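Local coordinates for replicase polyprotein 1a (Avian infectious bronchitis virus, PDB 3LD1) that is of unknown function but corresponds to nsp2a, part of non-structural protein 2, released from the coronavirus replicase polyprotein, at residues 301-313 / 345-357. The protein carries 3 engineered substitutions. Numbering follows the deposited sequence.
Sequences DLTLLDQKAEIPV and FALHDVHCCERVV
The bulged strand 302-308, which turns a corner at Asp-306, pairs antiparallel with strand 351-355 in the C-terminal beta region. Thr-303 and Glu-354 form a hydrogen-bonded pair, Thr-303 N to Glu-354 O at 3.0 Å and Glu-354 N to Thr-303 O at 3.1 Å. Thr-303 OG1, turned between its own N and carbonyl carbon (chi1 38°), donates a second bond to Glu-354 O from above the carbonyl plane, so two donors grip that oxygen. Farther along, Leu-305 N bonds to Cys-352 O, and Cys-352 N returns a bond to Gln-307 O at 2.7 Å. The extended Gln-307 side chain passes alongside Cys-352, and its amide NE2 donates in plane to SG at 3.3 Å. Lys-308 runs beside His-351, its CG over one ring face, 4.1 Å from the centroid, a CH-pi contact; the ring is held by ND1 bonding to Asp-349 O. Val-350 O accepts from Ala-309 N and from a water that bridges to Glu-310 N. Beyond, Val-313 CG2 packs on Val-350 CG2 at 3.7 Å, while its CG1 meets Ala-346 CB. Between Leu-304 and Lys-308 the register slips by two residues, around the inverse gamma turn at Asp-306: a beta bulge in an antiparallel strand pair.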
loop_
_atom_site.group_PDB
_atom_site.type_symbol
_atom_site.label_atom_id
_atom_site.label_comp_id
_atom_site.label_asym_id
_atom_site.label_seq_id
_atom_site.Cartn_x
_atom_site.Cartn_y
_atom_site.Cartn_z
ATOM N N ASP A 301 -37.659 3.374 -26.807
ATOM C CA ASP A 301 -38.598 4.456 -26.739
ATOM C C ASP A 301 -38.100 5.533 -25.844
ATOM O O ASP A 301 -38.916 6.240 -25.235
ATOM C CB ASP A 301 -39.946 3.933 -26.199
ATOM C CG ASP A 301 -39.800 3.259 -24.836
ATOM O OD1 ASP A 301 -38.751 2.647 -24.565
ATOM O OD2 ASP A 301 -40.717 3.304 -24.031
ATOM N N LEU A 302 -36.782 5.678 -25.720
ATOM C CA LEU A 302 -36.274 6.688 -24.783
ATOM C C LEU A 302 -35.167 7.546 -25.322
ATOM O O LEU A 302 -34.453 7.151 -26.213
ATOM C CB LEU A 302 -35.873 6.072 -23.484
ATOM C CG LEU A 302 -36.955 5.491 -22.594
ATOM C CD1 LEU A 302 -36.447 4.364 -21.651
ATOM C CD2 LEU A 302 -37.449 6.590 -21.720
ATOM N N THR A 303 -35.043 8.736 -24.780
ATOM C CA THR A 303 -33.980 9.625 -25.128
ATOM C C THR A 303 -33.208 9.946 -23.865
ATOM O O THR A 303 -33.805 10.146 -22.800
ATOM C CB THR A 303 -34.526 10.925 -25.725
ATOM O OG1 THR A 303 -35.713 11.281 -25.024
ATOM C CG2 THR A 303 -34.950 10.703 -27.192
ATOM N N LEU A 304 -31.882 9.975 -24.007
ATOM C CA LEU A 304 -30.927 10.271 -22.975
ATOM C C LEU A 304 -30.790 11.765 -22.863
ATOM O O LEU A 304 -30.416 12.416 -23.798
ATOM C CB LEU A 304 -29.565 9.723 -23.388
ATOM C CG LEU A 304 -28.524 9.219 -22.372
ATOM C CD1 LEU A 304 -27.091 9.483 -22.785
ATOM C CD2 LEU A 304 -28.747 9.793 -21.014
ATOM N N LEU A 305 -31.072 12.293 -21.700
ATOM C CA LEU A 305 -30.828 13.657 -21.439
ATOM C C LEU A 305 -29.425 13.815 -20.905
ATOM O O LEU A 305 -28.866 12.922 -20.249
ATOM C CB LEU A 305 -31.787 14.123 -20.374
ATOM C CG LEU A 305 -33.257 14.077 -20.773
ATOM C CD1 LEU A 305 -34.120 14.231 -19.509
ATOM C CD2 LEU A 305 -33.581 15.175 -21.830
ATOM N N ASP A 306 -28.853 14.973 -21.152
ATOM C CA ASP A 306 -27.530 15.247 -20.660
ATOM C C ASP A 306 -27.646 15.683 -19.187
ATOM O O ASP A 306 -27.643 16.878 -18.922
ATOM C CB ASP A 306 -26.977 16.360 -21.547
ATOM C CG ASP A 306 -25.634 16.893 -21.074
ATOM O OD1 ASP A 306 -24.678 16.884 -21.899
ATOM O OD2 ASP A 306 -25.535 17.374 -19.905
ATOM N N GLN A 307 -27.787 14.761 -18.226
ATOM C CA GLN A 307 -28.161 15.189 -16.856
ATOM C C GLN A 307 -28.376 14.083 -15.811
ATOM O O GLN A 307 -29.116 13.117 -16.039
ATOM C CB GLN A 307 -29.376 16.082 -16.940
ATOM C CG GLN A 307 -30.396 15.915 -15.864
ATOM C CD GLN A 307 -31.627 16.733 -16.193
ATOM O OE1 GLN A 307 -31.534 17.764 -16.883
ATOM N NE2 GLN A 307 -32.799 16.277 -15.729
ATOM N N LYS A 308 -27.750 14.269 -14.661
ATOM C CA LYS A 308 -27.550 13.210 -13.661
ATOM C C LYS A 308 -28.640 13.233 -12.594
ATOM O O LYS A 308 -29.230 14.288 -12.333
ATOM C CB LYS A 308 -26.161 13.373 -13.017
ATOM C CG LYS A 308 -25.029 13.123 -14.010
ATOM C CD LYS A 308 -23.720 13.872 -13.742
ATOM C CE LYS A 308 -22.897 13.781 -15.050
ATOM N NZ LYS A 308 -21.462 14.196 -14.973
ATOM N N ALA A 309 -28.899 12.099 -11.951
ATOM C CA ALA A 309 -30.011 12.016 -10.981
ATOM C C ALA A 309 -29.615 11.759 -9.546
ATOM O O ALA A 309 -30.262 12.268 -8.584
ATOM C CB ALA A 309 -31.092 10.987 -11.407
ATOM N N GLU A 310 -28.579 10.963 -9.358
ATOM C CA GLU A 310 -28.194 10.725 -7.976
ATOM C C GLU A 310 -29.350 10.036 -7.312
ATOM O O GLU A 310 -29.956 10.608 -6.395
ATOM C CB GLU A 310 -27.971 12.062 -7.225
ATOM C CG GLU A 310 -27.069 11.903 -6.067
ATOM C CD GLU A 310 -25.802 11.213 -6.516
ATOM O OE1 GLU A 310 -25.847 9.965 -6.734
ATOM O OE2 GLU A 310 -24.776 11.918 -6.707
ATOM N N ILE A 311 -29.691 8.841 -7.791
ATOM C CA ILE A 311 -30.726 8.050 -7.139
ATOM C C ILE A 311 -30.385 6.586 -7.313
ATOM O O ILE A 311 -29.623 6.219 -8.232
ATOM C CB ILE A 311 -32.200 8.337 -7.661
ATOM C CG1 ILE A 311 -32.380 7.953 -9.113
ATOM C CG2 ILE A 311 -32.647 9.775 -7.437
ATOM C CD1 ILE A 311 -33.016 6.666 -9.201
ATOM N N PRO A 312 -30.944 5.756 -6.429
ATOM C CA PRO A 312 -30.862 4.316 -6.499
ATOM C C PRO A 312 -31.142 3.735 -7.891
ATOM O O PRO A 312 -32.140 4.079 -8.566
ATOM C CB PRO A 312 -31.925 3.866 -5.493
ATOM C CG PRO A 312 -31.855 4.921 -4.414
ATOM C CD PRO A 312 -31.662 6.200 -5.215
ATOM N N VAL A 313 -30.224 2.878 -8.314
ATOM C CA VAL A 313 -30.489 2.055 -9.421
ATOM C C VAL A 313 -31.552 0.985 -9.066
ATOM O O VAL A 313 -31.370 0.237 -8.130
ATOM C CB VAL A 313 -29.195 1.406 -9.898
ATOM C CG1 VAL A 313 -29.502 0.348 -10.979
ATOM C CG2 VAL A 313 -28.231 2.497 -10.416
ATOM N N PHE A 345 -24.701 -6.111 -14.588
ATOM C CA PHE A 345 -24.199 -5.244 -13.560
ATOM C C PHE A 345 -24.453 -3.748 -14.021
ATOM O O PHE A 345 -24.107 -3.336 -15.156
ATOM C CB PHE A 345 -22.737 -5.574 -13.318
ATOM C CG PHE A 345 -22.219 -5.083 -11.978
ATOM C CD1 PHE A 345 -21.385 -3.993 -11.903
ATOM C CD2 PHE A 345 -22.572 -5.723 -10.799
ATOM C CE1 PHE A 345 -20.899 -3.540 -10.644
ATOM C CE2 PHE A 345 -22.119 -5.279 -9.580
ATOM C CZ PHE A 345 -21.267 -4.195 -9.514
ATOM N N ALA A 346 -25.099 -2.962 -13.173
ATOM C CA ALA A 346 -25.371 -1.584 -13.527
ATOM C C ALA A 346 -24.510 -0.733 -12.644
ATOM O O ALA A 346 -24.377 -0.981 -11.411
ATOM C CB ALA A 346 -26.821 -1.238 -13.324
ATOM N N LEU A 347 -23.890 0.249 -13.250
ATOM C CA LEU A 347 -23.048 1.159 -12.479
ATOM C C LEU A 347 -23.853 2.345 -11.995
ATOM O O LEU A 347 -24.924 2.599 -12.513
ATOM C CB LEU A 347 -22.015 1.682 -13.412
ATOM C CG LEU A 347 -20.658 1.018 -13.563
ATOM C CD1 LEU A 347 -20.542 -0.548 -13.350
ATOM C CD2 LEU A 347 -20.196 1.418 -14.881
ATOM N N HIS A 348 -23.360 3.106 -11.028
ATOM C CA HIS A 348 -24.262 4.133 -10.519
ATOM C C HIS A 348 -24.178 5.527 -11.232
ATOM O O HIS A 348 -24.569 6.542 -10.632
ATOM C CB HIS A 348 -24.119 4.285 -9.011
ATOM C CG HIS A 348 -24.256 3.009 -8.254
ATOM N ND1 HIS A 348 -23.561 2.768 -7.091
ATOM C CD2 HIS A 348 -25.018 1.917 -8.468
ATOM C CE1 HIS A 348 -23.893 1.581 -6.614
ATOM N NE2 HIS A 348 -24.754 1.033 -7.450
ATOM N N ASP A 349 -23.708 5.608 -12.483
ATOM C CA ASP A 349 -23.719 6.910 -13.115
ATOM C C ASP A 349 -25.047 7.313 -13.737
ATOM O O ASP A 349 -25.157 7.472 -14.963
ATOM C CB ASP A 349 -22.578 7.046 -14.071
ATOM C CG ASP A 349 -21.279 6.729 -13.403
ATOM O OD1 ASP A 349 -21.079 5.544 -13.130
ATOM O OD2 ASP A 349 -20.481 7.644 -13.099
ATOM N N VAL A 350 -26.045 7.511 -12.875
ATOM C CA VAL A 350 -27.396 7.588 -13.333
ATOM C C VAL A 350 -27.674 8.884 -14.102
ATOM O O VAL A 350 -27.416 9.951 -13.597
ATOM C CB VAL A 350 -28.396 7.399 -12.172
ATOM C CG1 VAL A 350 -29.834 7.396 -12.735
ATOM C CG2 VAL A 350 -28.165 6.092 -11.463
ATOM N N HIS A 351 -28.189 8.766 -15.334
ATOM C CA HIS A 351 -28.684 9.924 -16.088
ATOM C C HIS A 351 -30.225 9.922 -16.288
ATOM O O HIS A 351 -30.846 8.867 -16.389
ATOM C CB HIS A 351 -27.946 10.020 -17.423
ATOM C CG HIS A 351 -26.475 10.346 -17.297
ATOM N ND1 HIS A 351 -25.585 9.534 -16.631
ATOM C CD2 HIS A 351 -25.739 11.391 -17.773
ATOM C CE1 HIS A 351 -24.369 10.072 -16.685
ATOM N NE2 HIS A 351 -24.438 11.214 -17.347
ATOM N N CYS A 352 -30.844 11.101 -16.373
ATOM C CA CYS A 352 -32.266 11.177 -16.633
ATOM C C CYS A 352 -32.575 10.857 -18.060
ATOM O O CYS A 352 -31.771 11.171 -18.969
ATOM C CB CYS A 352 -32.771 12.572 -16.397
ATOM S SG CYS A 352 -32.437 13.182 -14.769
ATOM N N CYS A 353 -33.774 10.285 -18.232
ATOM C CA CYS A 353 -34.400 10.054 -19.549
ATOM C C CYS A 353 -35.832 10.675 -19.746
ATOM O O CYS A 353 -36.581 10.904 -18.779
ATOM C CB CYS A 353 -34.483 8.522 -19.795
ATOM S SG CYS A 353 -32.842 7.685 -20.093
ATOM N N GLU A 354 -36.217 10.897 -21.004
ATOM C CA GLU A 354 -37.588 11.321 -21.359
ATOM C C GLU A 354 -38.102 10.277 -22.260
ATOM O O GLU A 354 -37.351 9.793 -23.125
ATOM C CB GLU A 354 -37.517 12.498 -22.281
ATOM C CG GLU A 354 -38.245 13.702 -21.893
ATOM C CD GLU A 354 -37.527 14.860 -22.528
ATOM O OE1 GLU A 354 -37.103 15.794 -21.807
ATOM O OE2 GLU A 354 -37.303 14.771 -23.756
ATOM N N ARG A 355 -39.386 9.974 -22.142
ATOM C CA ARG A 355 -40.027 9.177 -23.176
ATOM C C ARG A 355 -40.137 10.043 -24.446
ATOM O O ARG A 355 -40.380 11.255 -24.352
ATOM C CB ARG A 355 -41.378 8.667 -22.698
ATOM C CG ARG A 355 -41.751 7.297 -23.284
ATOM C CD ARG A 355 -43.126 6.895 -22.776
ATOM N NE ARG A 355 -43.276 7.393 -21.402
ATOM C CZ ARG A 355 -43.976 6.791 -20.443
ATOM N NH1 ARG A 355 -44.626 5.655 -20.705
ATOM N NH2 ARG A 355 -44.020 7.344 -19.226
ATOM N N VAL A 356 -39.886 9.439 -25.611
ATOM C CA VAL A 356 -39.983 10.136 -26.894
ATOM C C VAL A 356 -41.335 10.834 -27.118
ATOM O O VAL A 356 -42.401 10.247 -26.823
ATOM C CB VAL A 356 -39.844 9.139 -28.050
ATOM C CG1 VAL A 356 -38.407 8.714 -28.212
ATOM C CG2 VAL A 356 -40.803 7.904 -27.848
ATOM N N VAL A 357 -41.292 12.060 -27.658
ATOM C CA VAL A 357 -42.504 12.780 -28.165
ATOM C C VAL A 357 -42.921 12.460 -29.641
ATOM O O VAL A 357 -42.091 12.392 -30.547
ATOM C CB VAL A 357 -42.406 14.343 -27.947
ATOM C CG1 VAL A 357 -43.233 14.795 -26.720
ATOM C CG2 VAL A 357 -40.901 14.830 -27.856
HETATM O O HOH W 1 -26.169 10.071 -10.935
#